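Local atomic coordinates of tRNA nucleotidyl transferase-related protein (PDB entry 3H38), a protein that belongs to the class II CCA-adding enzymes, which complete the 3' end of tRNA with CTP and ATP, this chain comprising the nucleotidyltransferase part of a longer protein. Residues I58-N63 against I98-A103; G42-L47 against M136-N141; K124-R129 against I149-G154; I163-T168 against E194-L199. One frame throughout, in Å; residues are numbered along the deposited sequence.

How the interactions relate
Interactions 1, 2 and 3 all belong to the head domain and touch one another, whereas interaction 4 joins a loop to a helix of the region that follows. Interaction 1, formed mostly by buried residues, is a backbone pairing of two parallel strands inside the main sheet and carries a magnesium ligand. Interaction 2 is fully buried and purely apolar across its interface, setting helix 42-49 against strand 137-139 of that sheet; A137 is hydrogen-bonded through its backbone to I149 of interaction 3. There the chemistry is aromatic and only partly buried. L166 links interaction 3 to interaction 4, which runs from buried T196 to exposed T168 without any direct hydrogen bond.

Interaction 1 of 4, residues I58-N63 against I98-A103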
loop_
_atom_site.group_PDB
_atom_site.type_symbol
_atom_site.label_atom_id
_atom_site.label_comp_id
_atom_site.label_asym_id
_atom_site.label_seq_id
_atom_site.Cartn_x
_atom_site.Cartn_y
_atom_site.Cartn_z
ATOM N N ILE A 58 13.365 -16.982 -9.468
ATOM C CA ILE A 58 13.972 -18.326 -9.537
ATOM C C ILE A 58 14.459 -18.917 -8.223
ATOM O O ILE A 58 15.174 -18.263 -7.461
ATOM C CB ILE A 58 15.148 -18.390 -10.535
ATOM C CG1 ILE A 58 14.691 -17.968 -11.921
ATOM C CG2 ILE A 58 15.654 -19.798 -10.636
ATOM C CD1 ILE A 58 13.534 -18.813 -12.409
ATOM N N VAL A 59 14.083 -20.171 -7.978
ATOM C CA VAL A 59 14.594 -20.901 -6.821
ATOM C C VAL A 59 15.511 -22.090 -7.205
ATOM O O VAL A 59 15.154 -22.941 -8.045
ATOM C CB VAL A 59 13.439 -21.326 -5.890
ATOM C CG1 VAL A 59 13.958 -22.064 -4.684
ATOM C CG2 VAL A 59 12.684 -20.105 -5.434
ATOM N N VAL A 60 16.708 -22.139 -6.621
ATOM C CA VAL A 60 17.616 -23.251 -6.947
ATOM C C VAL A 60 17.898 -24.084 -5.708
ATOM O O VAL A 60 17.963 -23.548 -4.595
ATOM C CB VAL A 60 18.944 -22.782 -7.589
ATOM C CG1 VAL A 60 18.690 -22.093 -8.952
ATOM C CG2 VAL A 60 19.685 -21.859 -6.658
ATOM N N GLU A 61 17.986 -25.398 -5.874
ATOM C CA GLU A 61 18.476 -26.220 -4.773
ATOM C C GLU A 61 19.993 -26.314 -4.910
ATOM O O GLU A 61 20.521 -27.306 -5.427
ATOM C CB GLU A 61 17.871 -27.617 -4.776
ATOM C CG GLU A 61 16.405 -27.682 -4.434
ATOM C CD GLU A 61 15.990 -29.107 -4.148
ATOM O OE1 GLU A 61 14.784 -29.417 -4.255
ATOM O OE2 GLU A 61 16.890 -29.921 -3.824
ATOM N N GLY A 62 20.667 -25.254 -4.477
ATOM C CA GLY A 62 22.107 -25.172 -4.497
ATOM C C GLY A 62 22.484 -23.749 -4.198
ATOM O O GLY A 62 21.652 -22.999 -3.699
ATOM N N ASN A 63 23.715 -23.372 -4.531
ATOM C CA ASN A 63 24.241 -22.052 -4.206
ATOM C C ASN A 63 23.796 -20.996 -5.227
ATOM O O ASN A 63 24.194 -21.035 -6.387
ATOM C CB ASN A 63 25.774 -22.129 -4.106
ATOM C CG ASN A 63 26.411 -20.805 -3.705
ATOM O OD1 ASN A 63 27.019 -20.701 -2.634
ATOM N ND2 ASN A 63 26.287 -19.787 -4.568
ATOM N N ILE A 98 16.406 -11.125 -13.609
ATOM C CA ILE A 98 16.264 -12.433 -12.987
ATOM C C ILE A 98 16.583 -12.389 -11.499
ATOM O O ILE A 98 17.701 -12.064 -11.111
ATOM C CB ILE A 98 17.227 -13.429 -13.657
ATOM C CG1 ILE A 98 17.095 -13.332 -15.181
ATOM C CG2 ILE A 98 16.976 -14.845 -13.163
ATOM C CD1 ILE A 98 18.223 -13.995 -15.956
ATOM N N ASP A 99 15.594 -12.698 -10.669
ATOM C CA ASP A 99 15.833 -12.911 -9.252
ATOM C C ASP A 99 16.244 -14.373 -9.071
ATOM O O ASP A 99 15.732 -15.270 -9.753
ATOM C CB ASP A 99 14.572 -12.613 -8.445
ATOM C CG ASP A 99 14.225 -11.114 -8.409
ATOM O OD1 ASP A 99 15.148 -10.292 -8.201
ATOM O OD2 ASP A 99 13.025 -10.762 -8.576
ATOM N N ILE A 100 17.188 -14.616 -8.173
ATOM C CA ILE A 100 17.656 -15.971 -7.947
ATOM C C ILE A 100 17.922 -16.175 -6.480
ATOM O O ILE A 100 18.742 -15.465 -5.898
ATOM C CB ILE A 100 18.975 -16.262 -8.674
ATOM C CG1 ILE A 100 19.041 -15.521 -9.999
ATOM C CG2 ILE A 100 19.133 -17.754 -8.891
ATOM C CD1 ILE A 100 20.182 -15.987 -10.883
ATOM N N ALA A 101 17.243 -17.156 -5.888
ATOM C CA ALA A 101 17.423 -17.482 -4.485
ATOM C C ALA A 101 17.578 -18.990 -4.251
ATOM O O ALA A 101 17.031 -19.800 -4.988
ATOM C CB ALA A 101 16.265 -16.908 -3.656
ATOM N N THR A 102 18.349 -19.340 -3.222
ATOM C CA THR A 102 18.560 -20.719 -2.771
ATOM C C THR A 102 17.340 -21.218 -1.999
ATOM O O THR A 102 16.813 -20.509 -1.148
ATOM C CB THR A 102 19.772 -20.768 -1.797
ATOM O OG1 THR A 102 20.940 -20.254 -2.450
ATOM C CG2 THR A 102 20.044 -22.188 -1.298
ATOM N N ALA A 103 16.882 -22.435 -2.265
ATOM C CA ALA A 103 15.744 -22.974 -1.495
ATOM C C ALA A 103 16.033 -22.977 0.003
ATOM O O ALA A 103 17.108 -23.464 0.424
ATOM C CB ALA A 103 15.383 -24.382 -1.966
#
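I58 gives its N-H to D99 O (2.9 Å) in the parallel pairing of the two strands, a donor that stands well above the carbonyl plane, 45° out of it. Beside this bond its CG1 lies 4.1 Å from I98 CG2, the two isoleucines running side by side. The carbonyl O of I58 then takes the N-H of A101 at 2.8 Å, nearly along the C=O axis. V59 makes no N-H...O bond to this strand, though its CA lies 3.2 Å from A101 O; its own N-H and C=O turn to strand 37-40. Its CG1, anti to the backbone N (chi1 -179°), settles 3.8 Å from A103 CB, on the face where D125 of helix 122-127 also packs. V60 resumes the pairing: its N-H meets A101 O in the carbonyl plane, and its O receives A103 N at 2.8 Å. Past an inverse gamma turn centred on E61, G62 O lies beside the side chain of T102. N63 follows as the N-cap residue of helix 64-72, and T102 OG1 accepts the N-H of A64 there. A valine in place of T102 would remove that hydroxyl and is likely to leave A64 N without its mate at the start of the helix. The main-chain bonds fix the register, which probably holds the backbone of D99 steady; its carboxylate, near D57, is positioned in addition by S89 OG. Both aspartates bind magnesium in this enzyme, and the pairing is consistent with a firm backbone beneath two acidic ligands, as in other nucleotidyltransferases.

Interaction 2 of 4, residues G42-L47 against M136-N141; sequences GFVRDL and MAIKLN
V44 and I138 form the heart of an entirely apolar interface, in which no hydrogen bond links helix 42-47 to strand 137-139. The helix runs almost at right angles to the strand, at 93°, and V44 points straight at it. V44 CG2, which lies beside its own backbone N while CG1 stands anti to it (chi1 171°), approaches I138 CD1 to 3.8 Å. The other branch, CG1, touches M136 CB at 3.9 Å, so the valine sits astride M136 and I138, which both point at the helix. One turn further on, L47 adds its CD2 branch, 3.9 Å from I138 CD1, meeting the isoleucine roughly perpendicularly. Thus one delta methyl is shared between two helix residues. L148 of the neighbouring strand 147-149 packs on both V44 and I138 and extends the apolar layer.

The polar interactions stay within the helix. R45 grips D46 side-on: NE and NH2 both reach OD1 from one face of the carboxylate, each at 3.0 Å and close to the guanidinium plane. G42 CA lies 3.4 Å above that plane, over the centre of the guanidinium of R45. N134 accepts from R45 NH1, and N53 binds D46 OD2, which should fix the orientation of both groups.

G41 and the sequence GFVRD together match the GGxVRD signature of nucleotidyltransferases: its arginine, R45, binds CTP and ATP in this protein, while V44, next to it in the sequence, packs the helix on the catalytic sheet.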
loop_
_atom_site.group_PDB
_atom_site.type_symbol
_atom_site.label_atom_id
_atom_site.label_comp_id
_atom_site.label_asym_id
_atom_site.label_seq_id
_atom_site.Cartn_x
_atom_site.Cartn_y
_atom_site.Cartn_z
ATOM N N GLY A 42 3.971 -16.238 -7.055
ATOM C CA GLY A 42 2.907 -15.467 -7.693
ATOM C C GLY A 42 2.873 -15.724 -9.176
ATOM O O GLY A 42 1.820 -15.926 -9.775
ATOM N N PHE A 43 4.049 -15.759 -9.776
ATOM C CA PHE A 43 4.120 -16.089 -11.183
ATOM C C PHE A 43 3.378 -17.386 -11.535
ATOM O O PHE A 43 2.770 -17.504 -12.597
ATOM C CB PHE A 43 5.561 -16.210 -11.663
ATOM C CG PHE A 43 5.652 -16.740 -13.056
ATOM C CD1 PHE A 43 5.649 -15.871 -14.140
ATOM C CD2 PHE A 43 5.671 -18.112 -13.289
ATOM C CE1 PHE A 43 5.706 -16.357 -15.456
ATOM C CE2 PHE A 43 5.715 -18.618 -14.590
ATOM C CZ PHE A 43 5.731 -17.734 -15.683
ATOM N N VAL A 44 3.463 -18.379 -10.667
ATOM C CA VAL A 44 2.809 -19.645 -10.957
ATOM C C VAL A 44 1.289 -19.559 -10.703
ATOM O O VAL A 44 0.480 -20.078 -11.484
ATOM C CB VAL A 44 3.449 -20.782 -10.133
ATOM C CG1 VAL A 44 2.630 -22.067 -10.254
ATOM C CG2 VAL A 44 4.878 -21.005 -10.596
ATOM N N ARG A 45 0.920 -18.932 -9.588
ATOM C CA ARG A 45 -0.458 -18.569 -9.303
ATOM C C ARG A 45 -1.069 -17.849 -10.513
ATOM O O ARG A 45 -2.106 -18.263 -11.058
ATOM C CB ARG A 45 -0.468 -17.627 -8.102
ATOM C CG ARG A 45 -1.850 -17.226 -7.566
ATOM C CD ARG A 45 -1.668 -16.004 -6.638
ATOM N NE ARG A 45 -1.073 -14.877 -7.365
ATOM C CZ ARG A 45 -0.187 -14.022 -6.850
ATOM N NH1 ARG A 45 0.223 -14.141 -5.577
ATOM N NH2 ARG A 45 0.300 -13.051 -7.615
ATOM N N ASP A 46 -0.390 -16.782 -10.934
ATOM C CA ASP A 46 -0.849 -15.936 -12.022
ATOM C C ASP A 46 -0.996 -16.718 -13.326
ATOM O O ASP A 46 -2.019 -16.608 -14.004
ATOM C CB ASP A 46 0.056 -14.709 -12.152
ATOM C CG ASP A 46 -0.045 -13.775 -10.913
ATOM O OD1 ASP A 46 -1.072 -13.836 -10.198
ATOM O OD2 ASP A 46 0.890 -12.984 -10.640
ATOM N N LEU A 47 -0.011 -17.551 -13.650
ATOM C CA LEU A 47 -0.104 -18.404 -14.838
ATOM C C LEU A 47 -1.403 -19.202 -14.831
ATOM O O LEU A 47 -2.150 -19.208 -15.820
ATOM C CB LEU A 47 1.113 -19.350 -14.972
ATOM C CG LEU A 47 1.058 -20.357 -16.137
ATOM C CD1 LEU A 47 1.181 -19.645 -17.466
ATOM C CD2 LEU A 47 2.145 -21.407 -16.023
ATOM N N MET A 136 3.486 -22.794 -4.820
ATOM C CA MET A 136 3.572 -23.734 -5.909
ATOM C C MET A 136 4.789 -23.422 -6.746
ATOM O O MET A 136 5.280 -22.286 -6.801
ATOM C CB MET A 136 2.298 -23.725 -6.753
ATOM C CG MET A 136 1.146 -24.461 -6.082
ATOM S SD MET A 136 -0.316 -24.574 -7.139
ATOM C CE MET A 136 -0.916 -22.869 -7.107
ATOM N N ALA A 137 5.307 -24.461 -7.362
ATOM C CA ALA A 137 6.515 -24.305 -8.135
ATOM C C ALA A 137 6.379 -25.042 -9.466
ATOM O O ALA A 137 5.496 -25.914 -9.651
ATOM C CB ALA A 137 7.737 -24.794 -7.312
ATOM N N ILE A 138 7.208 -24.630 -10.411
ATOM C CA ILE A 138 7.322 -25.325 -11.675
ATOM C C ILE A 138 8.799 -25.512 -11.929
ATOM O O ILE A 138 9.589 -24.563 -11.866
ATOM C CB ILE A 138 6.716 -24.546 -12.860
ATOM C CG1 ILE A 138 5.194 -24.398 -12.707
ATOM C CG2 ILE A 138 7.055 -25.273 -14.188
ATOM C CD1 ILE A 138 4.586 -23.293 -13.579
ATOM N N LYS A 139 9.162 -26.744 -12.213
ATOM C CA LYS A 139 10.554 -27.102 -12.347
ATOM C C LYS A 139 11.032 -26.771 -13.741
ATOM O O LYS A 139 10.366 -27.106 -14.717
ATOM C CB LYS A 139 10.726 -28.591 -12.052
ATOM C CG LYS A 139 12.149 -29.054 -12.098
ATOM C CD LYS A 139 12.260 -30.412 -11.441
ATOM C CE LYS A 139 13.744 -30.789 -11.231
ATOM N NZ LYS A 139 13.834 -32.238 -10.991
ATOM N N LEU A 140 12.203 -26.147 -13.833
ATOM C CA LEU A 140 12.779 -25.772 -15.128
ATOM C C LEU A 140 13.830 -26.707 -15.751
ATOM O O LEU A 140 14.178 -26.526 -16.909
ATOM C CB LEU A 140 13.324 -24.344 -15.063
ATOM C CG LEU A 140 12.240 -23.362 -14.590
ATOM C CD1 LEU A 140 12.678 -21.913 -14.762
ATOM C CD2 LEU A 140 10.927 -23.620 -15.353
ATOM N N ASN A 141 14.342 -27.681 -14.999
ATOM C CA ASN A 141 15.373 -28.564 -15.535
ATOM C C ASN A 141 14.759 -29.368 -16.677
ATOM O O ASN A 141 13.576 -29.744 -16.591
ATOM C CB ASN A 141 15.931 -29.499 -14.462
ATOM C CG ASN A 141 16.551 -28.750 -13.276
ATOM O OD1 ASN A 141 17.771 -28.480 -13.242
ATOM N ND2 ASN A 141 15.717 -28.424 -12.292
#

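Interaction 3 of 4, residues K124-R129 against I149-G154; sequences KDLYRR and IDFFGG
The ring of Y127 receives the edge of F152 in an edge-to-face pair, the tightest part of this contact. F152 CE1 stands 3.3 Å above the Y127 ring plane, over its centre, and the two planes meet at 58°. L126 closes another edge of the same phenylalanine, its CB 3.7 Å from F152 CE2. Behind it, F151 CB covers a face of the F152 ring. L126 also sends CD2 to the edge of the F151 ring, 3.8 Å from F151 CD2.

F151 and F152 belong to the connection from strand 147-149 to helix 154-159 of the nucleotidyltransferase head, where G153 is the N-cap residue. D150 steadies this turn, OD2 taking the N-H of G154 on its syn lone pair at 3.0 Å.

Packing is looser toward the sheet, where L126 CD2 comes only to 4.5 Å from I149 CG2. On the outer side Y127 and F152 both keep some surface in solvent, and a serine in place of Y127 would probably leave the edge of F152 without its aromatic face. Turned from the loop, buried D125 bridges R128 through OD1 and, through OD2, the NH1 of R129 (3.1 Å), an ATP-binding residue.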
loop_
_atom_site.group_PDB
_atom_site.type_symbol
_atom_site.label_atom_id
_atom_site.label_comp_id
_atom_site.label_asym_id
_atom_site.label_seq_id
_atom_site.Cartn_x
_atom_site.Cartn_y
_atom_site.Cartn_z
ATOM N N LYS A 124 10.468 -27.735 1.591
ATOM C CA LYS A 124 10.539 -26.899 2.756
ATOM C C LYS A 124 10.469 -25.435 2.420
ATOM O O LYS A 124 9.930 -24.661 3.157
ATOM C CB LYS A 124 11.804 -27.196 3.517
ATOM C CG LYS A 124 11.579 -27.794 4.817
ATOM C CD LYS A 124 11.856 -29.242 4.821
ATOM C CE LYS A 124 11.712 -29.843 6.188
ATOM N NZ LYS A 124 10.465 -30.553 6.299
ATOM N N ASP A 125 11.061 -25.062 1.320
ATOM C CA ASP A 125 11.029 -23.668 0.889
ATOM C C ASP A 125 9.615 -23.236 0.492
ATOM O O ASP A 125 9.290 -22.052 0.525
ATOM C CB ASP A 125 11.968 -23.420 -0.282
ATOM C CG ASP A 125 11.907 -21.984 -0.781
ATOM O OD1 ASP A 125 12.472 -21.067 -0.137
ATOM O OD2 ASP A 125 11.290 -21.773 -1.832
ATOM N N LEU A 126 8.784 -24.194 0.098
ATOM C CA LEU A 126 7.405 -23.886 -0.305
ATOM C C LEU A 126 6.517 -23.924 0.946
ATOM O O LEU A 126 5.619 -23.100 1.132
ATOM C CB LEU A 126 6.906 -24.923 -1.319
ATOM C CG LEU A 126 6.847 -24.664 -2.832
ATOM C CD1 LEU A 126 7.816 -23.566 -3.362
ATOM C CD2 LEU A 126 6.990 -25.969 -3.597
ATOM N N TYR A 127 6.817 -24.891 1.806
ATOM C CA TYR A 127 6.073 -25.137 3.016
ATOM C C TYR A 127 6.078 -23.952 3.961
ATOM O O TYR A 127 5.250 -23.902 4.861
ATOM C CB TYR A 127 6.637 -26.342 3.757
ATOM C CG TYR A 127 5.558 -27.241 4.293
ATOM C CD1 TYR A 127 4.391 -26.716 4.863
ATOM C CD2 TYR A 127 5.710 -28.616 4.254
ATOM C CE1 TYR A 127 3.402 -27.560 5.358
ATOM C CE2 TYR A 127 4.735 -29.468 4.732
ATOM C CZ TYR A 127 3.586 -28.943 5.276
ATOM O OH TYR A 127 2.648 -29.823 5.758
ATOM N N ARG A 128 7.025 -23.028 3.776
ATOM C CA ARG A 128 7.184 -21.892 4.676
ATOM C C ARG A 128 6.453 -20.656 4.160
ATOM O O ARG A 128 6.463 -19.621 4.817
ATOM C CB ARG A 128 8.647 -21.500 4.760
ATOM C CG ARG A 128 9.047 -20.634 3.563
ATOM C CD ARG A 128 10.532 -20.343 3.536
ATOM N NE ARG A 128 11.010 -20.031 2.192
ATOM C CZ ARG A 128 10.938 -18.832 1.619
ATOM N NH1 ARG A 128 11.426 -18.647 0.403
ATOM N NH2 ARG A 128 10.399 -17.817 2.266
ATOM N N ARG A 129 5.858 -20.752 2.972
ATOM C CA ARG A 129 5.162 -19.619 2.370
ATOM C C ARG A 129 3.711 -19.503 2.866
ATOM O O ARG A 129 3.187 -20.418 3.506
ATOM C CB ARG A 129 5.228 -19.714 0.857
ATOM C CG ARG A 129 6.644 -19.596 0.327
ATOM C CD ARG A 129 6.762 -20.134 -1.080
ATOM N NE ARG A 129 8.147 -20.056 -1.508
ATOM C CZ ARG A 129 8.637 -19.082 -2.266
ATOM N NH1 ARG A 129 9.939 -19.083 -2.576
ATOM N NH2 ARG A 129 7.827 -18.114 -2.711
ATOM N N ILE A 149 4.719 -28.501 -9.323
ATOM C CA ILE A 149 4.899 -29.164 -8.053
ATOM C C ILE A 149 4.010 -28.467 -7.060
ATOM O O ILE A 149 4.221 -27.292 -6.727
ATOM C CB ILE A 149 6.332 -29.122 -7.576
ATOM C CG1 ILE A 149 7.211 -29.975 -8.498
ATOM C CG2 ILE A 149 6.398 -29.626 -6.143
ATOM C CD1 ILE A 149 8.558 -29.394 -8.678
ATOM N N ASP A 150 2.981 -29.186 -6.638
ATOM C CA ASP A 150 1.953 -28.615 -5.790
ATOM C C ASP A 150 1.650 -29.537 -4.607
ATOM O O ASP A 150 0.819 -30.440 -4.679
ATOM C CB ASP A 150 0.706 -28.303 -6.607
ATOM C CG ASP A 150 -0.454 -27.862 -5.750
ATOM O OD1 ASP A 150 -1.585 -28.213 -6.098
ATOM O OD2 ASP A 150 -0.240 -27.194 -4.716
ATOM N N PHE A 151 2.357 -29.299 -3.515
ATOM C CA PHE A 151 2.322 -30.214 -2.393
ATOM C C PHE A 151 1.050 -29.982 -1.612
ATOM O O PHE A 151 0.578 -30.884 -0.919
ATOM C CB PHE A 151 3.561 -30.011 -1.481
ATOM C CG PHE A 151 4.873 -30.401 -2.120
ATOM C CD1 PHE A 151 5.199 -31.752 -2.301
ATOM C CD2 PHE A 151 5.786 -29.431 -2.540
ATOM C CE1 PHE A 151 6.417 -32.147 -2.901
ATOM C CE2 PHE A 151 7.004 -29.820 -3.131
ATOM C CZ PHE A 151 7.319 -31.193 -3.314
ATOM N N PHE A 152 0.476 -28.781 -1.742
ATOM C CA PHE A 152 -0.477 -28.321 -0.736
ATOM C C PHE A 152 -1.939 -28.117 -1.121
ATOM O O PHE A 152 -2.738 -27.702 -0.276
ATOM C CB PHE A 152 0.086 -27.089 -0.012
ATOM C CG PHE A 152 1.553 -27.228 0.372
ATOM C CD1 PHE A 152 1.923 -28.022 1.435
ATOM C CD2 PHE A 152 2.551 -26.544 -0.329
ATOM C CE1 PHE A 152 3.284 -28.150 1.795
ATOM C CE2 PHE A 152 3.894 -26.662 0.032
ATOM C CZ PHE A 152 4.257 -27.467 1.091
ATOM N N GLY A 153 -2.291 -28.418 -2.368
ATOM C CA GLY A 153 -3.669 -28.339 -2.815
ATOM C C GLY A 153 -3.976 -26.963 -3.383
ATOM O O GLY A 153 -5.125 -26.541 -3.442
ATOM N N GLY A 154 -2.917 -26.277 -3.796
ATOM C CA GLY A 154 -2.986 -24.967 -4.402
ATOM C C GLY A 154 -3.726 -24.869 -5.716
ATOM O O GLY A 154 -4.433 -23.891 -5.926
#

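Interaction 4 of 4, residues I163-T168 against E194-L199; sequences IRVLHT and ETTERL
T196, on the first turn of helix 194-205, packs against R164 and V165 in the loop that leaves strand 162-163. The strand pairs in parallel with 191-192, just ahead of the helix, and the contact joins the loop to helix 194-205, part of the helical region that follows and that probably corresponds to the neck of class II CCA-adding enzymes.

T196 makes the largest single share of the interface. Its CB faces V165 CG2 at 3.8 Å, the two side chains meeting at a slant. From there T196 CG2 lies against the main chain of the loop, 3.4 Å from R164 CA and 3.6 Å from I163 O. It also lies 3.6 Å from R164 CG, where the arginine's aliphatic part crosses the threonine at about a right angle before bending off to D157, its salt-bridge partner. Chi1 of 130° leaves this methyl almost eclipsed with the threonine's own backbone N, which means strain or an uncertain placement of the side chain. The main chain of T196 is held at the same time, since its N binds E193.

One turn later L199 extends the apolar surface. Its CD2 comes to 4.3 Å from V165 CG2, and its CG lies 3.9 Å from T168 O, on the more open side of the contact. F171 of helix 170-173 touches V165, T196 and L199 alike, tying them into one cluster.

The remaining branch of the threonine, its hydroxyl, is buried as modelled, with no hydrogen-bond partner: T196 OG1 stops 3.9 Å short of I163 O.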
loop_
_atom_site.group_PDB
_atom_site.type_symbol
_atom_site.label_atom_id
_atom_site.label_comp_id
_atom_site.label_asym_id
_atom_site.label_seq_id
_atom_site.Cartn_x
_atom_site.Cartn_y
_atom_site.Cartn_z
ATOM N N ILE A 163 -8.499 -19.102 0.033
ATOM C CA ILE A 163 -7.275 -18.718 0.721
ATOM C C ILE A 163 -7.097 -19.666 1.896
ATOM O O ILE A 163 -7.934 -19.699 2.789
ATOM C CB ILE A 163 -7.319 -17.274 1.245
ATOM C CG1 ILE A 163 -7.569 -16.293 0.100
ATOM C CG2 ILE A 163 -6.002 -16.931 1.984
ATOM C CD1 ILE A 163 -6.484 -16.347 -0.966
ATOM N N ARG A 164 -6.016 -20.441 1.872
ATOM C CA ARG A 164 -5.768 -21.469 2.875
ATOM C C ARG A 164 -4.292 -21.441 3.278
ATOM O O ARG A 164 -3.419 -21.391 2.424
ATOM C CB ARG A 164 -6.137 -22.858 2.320
ATOM C CG ARG A 164 -6.227 -23.949 3.367
ATOM C CD ARG A 164 -6.271 -25.350 2.745
ATOM N NE ARG A 164 -7.239 -25.417 1.649
ATOM C CZ ARG A 164 -8.444 -25.988 1.702
ATOM N NH1 ARG A 164 -9.221 -25.989 0.625
ATOM N NH2 ARG A 164 -8.876 -26.573 2.806
ATOM N N VAL A 165 -4.021 -21.464 4.580
ATOM C CA VAL A 165 -2.648 -21.555 5.073
ATOM C C VAL A 165 -2.121 -23.002 4.994
ATOM O O VAL A 165 -2.907 -23.972 4.948
ATOM C CB VAL A 165 -2.519 -21.017 6.533
ATOM C CG1 VAL A 165 -2.761 -19.510 6.591
ATOM C CG2 VAL A 165 -3.440 -21.786 7.489
ATOM N N LEU A 166 -0.797 -23.148 4.999
ATOM C CA LEU A 166 -0.186 -24.476 4.839
ATOM C C LEU A 166 -0.082 -25.345 6.096
ATOM O O LEU A 166 0.170 -26.541 5.985
ATOM C CB LEU A 166 1.206 -24.368 4.201
ATOM C CG LEU A 166 1.456 -23.415 3.025
ATOM C CD1 LEU A 166 2.719 -23.835 2.306
ATOM C CD2 LEU A 166 0.301 -23.395 2.067
ATOM N N HIS A 167 -0.227 -24.752 7.282
ATOM C CA HIS A 167 -0.196 -25.498 8.555
ATOM C C HIS A 167 -0.849 -24.688 9.662
ATOM O O HIS A 167 -1.092 -23.473 9.500
ATOM C CB HIS A 167 1.235 -25.811 8.985
ATOM C CG HIS A 167 2.045 -24.590 9.269
ATOM N ND1 HIS A 167 2.743 -23.915 8.295
ATOM C CD2 HIS A 167 2.244 -23.900 10.428
ATOM C CE1 HIS A 167 3.354 -22.869 8.834
ATOM N NE2 HIS A 167 3.054 -22.836 10.122
ATOM N N THR A 168 -1.071 -25.353 10.799
ATOM C CA THR A 168 -1.795 -24.779 11.954
ATOM C C THR A 168 -1.198 -23.576 12.695
ATOM O O THR A 168 -1.920 -22.850 13.358
ATOM C CB THR A 168 -2.131 -25.865 12.996
ATOM O OG1 THR A 168 -3.080 -26.761 12.419
ATOM C CG2 THR A 168 -2.775 -25.258 14.249
ATOM N N GLU A 194 -12.949 -22.103 5.822
ATOM C CA GLU A 194 -13.319 -22.256 7.203
ATOM C C GLU A 194 -12.235 -22.434 8.206
ATOM O O GLU A 194 -12.124 -21.686 9.136
ATOM C CB GLU A 194 -14.254 -23.421 7.332
ATOM C CG GLU A 194 -15.257 -23.292 8.393
ATOM C CD GLU A 194 -16.349 -24.317 8.236
ATOM O OE1 GLU A 194 -16.065 -25.508 8.403
ATOM O OE2 GLU A 194 -17.488 -23.930 7.928
ATOM N N THR A 195 -11.474 -23.485 8.049
ATOM C CA THR A 195 -10.427 -23.814 9.013
ATOM C C THR A 195 -9.430 -22.672 9.183
ATOM O O THR A 195 -9.133 -22.250 10.312
ATOM C CB THR A 195 -9.688 -25.075 8.619
ATOM O OG1 THR A 195 -10.646 -26.126 8.439
ATOM C CG2 THR A 195 -8.666 -25.439 9.710
ATOM N N THR A 196 -8.929 -22.146 8.071
ATOM C CA THR A 196 -7.965 -21.068 8.193
ATOM C C THR A 196 -8.605 -19.838 8.815
ATOM O O THR A 196 -7.958 -19.146 9.606
ATOM C CB THR A 196 -7.072 -20.798 6.923
ATOM O OG1 THR A 196 -7.100 -19.409 6.586
ATOM C CG2 THR A 196 -7.493 -21.601 5.757
ATOM N N GLU A 197 -9.894 -19.633 8.545
ATOM C CA GLU A 197 -10.632 -18.514 9.148
ATOM C C GLU A 197 -10.651 -18.600 10.683
ATOM O O GLU A 197 -10.372 -17.620 11.395
ATOM C CB GLU A 197 -12.066 -18.401 8.594
ATOM C CG GLU A 197 -13.033 -17.769 9.601
ATOM C CD GLU A 197 -14.194 -17.005 8.966
ATOM O OE1 GLU A 197 -14.529 -17.266 7.793
ATOM O OE2 GLU A 197 -14.782 -16.140 9.654
ATOM N N ARG A 198 -10.994 -19.749 11.200
ATOM C CA ARG A 198 -10.878 -19.955 12.591
ATOM C C ARG A 198 -9.503 -19.702 13.127
ATOM O O ARG A 198 -9.353 -19.119 14.149
ATOM C CB ARG A 198 -11.334 -21.334 12.951
ATOM C CG ARG A 198 -10.972 -21.721 14.304
ATOM C CD ARG A 198 -11.943 -22.652 14.922
ATOM N NE ARG A 198 -12.217 -22.251 16.294
ATOM C CZ ARG A 198 -12.977 -22.924 17.146
ATOM N NH1 ARG A 198 -13.168 -22.463 18.371
ATOM N NH2 ARG A 198 -13.542 -24.062 16.778
ATOM N N LEU A 199 -8.493 -20.181 12.437
ATOM C CA LEU A 199 -7.107 -19.936 12.842
ATOM C C LEU A 199 -6.785 -18.433 12.922
ATOM O O LEU A 199 -6.116 -17.963 13.847
ATOM C CB LEU A 199 -6.156 -20.643 11.874
ATOM C CG LEU A 199 -5.599 -22.040 12.208
ATOM C CD1 LEU A 199 -6.260 -22.673 13.416
ATOM C CD2 LEU A 199 -5.658 -22.984 11.003
#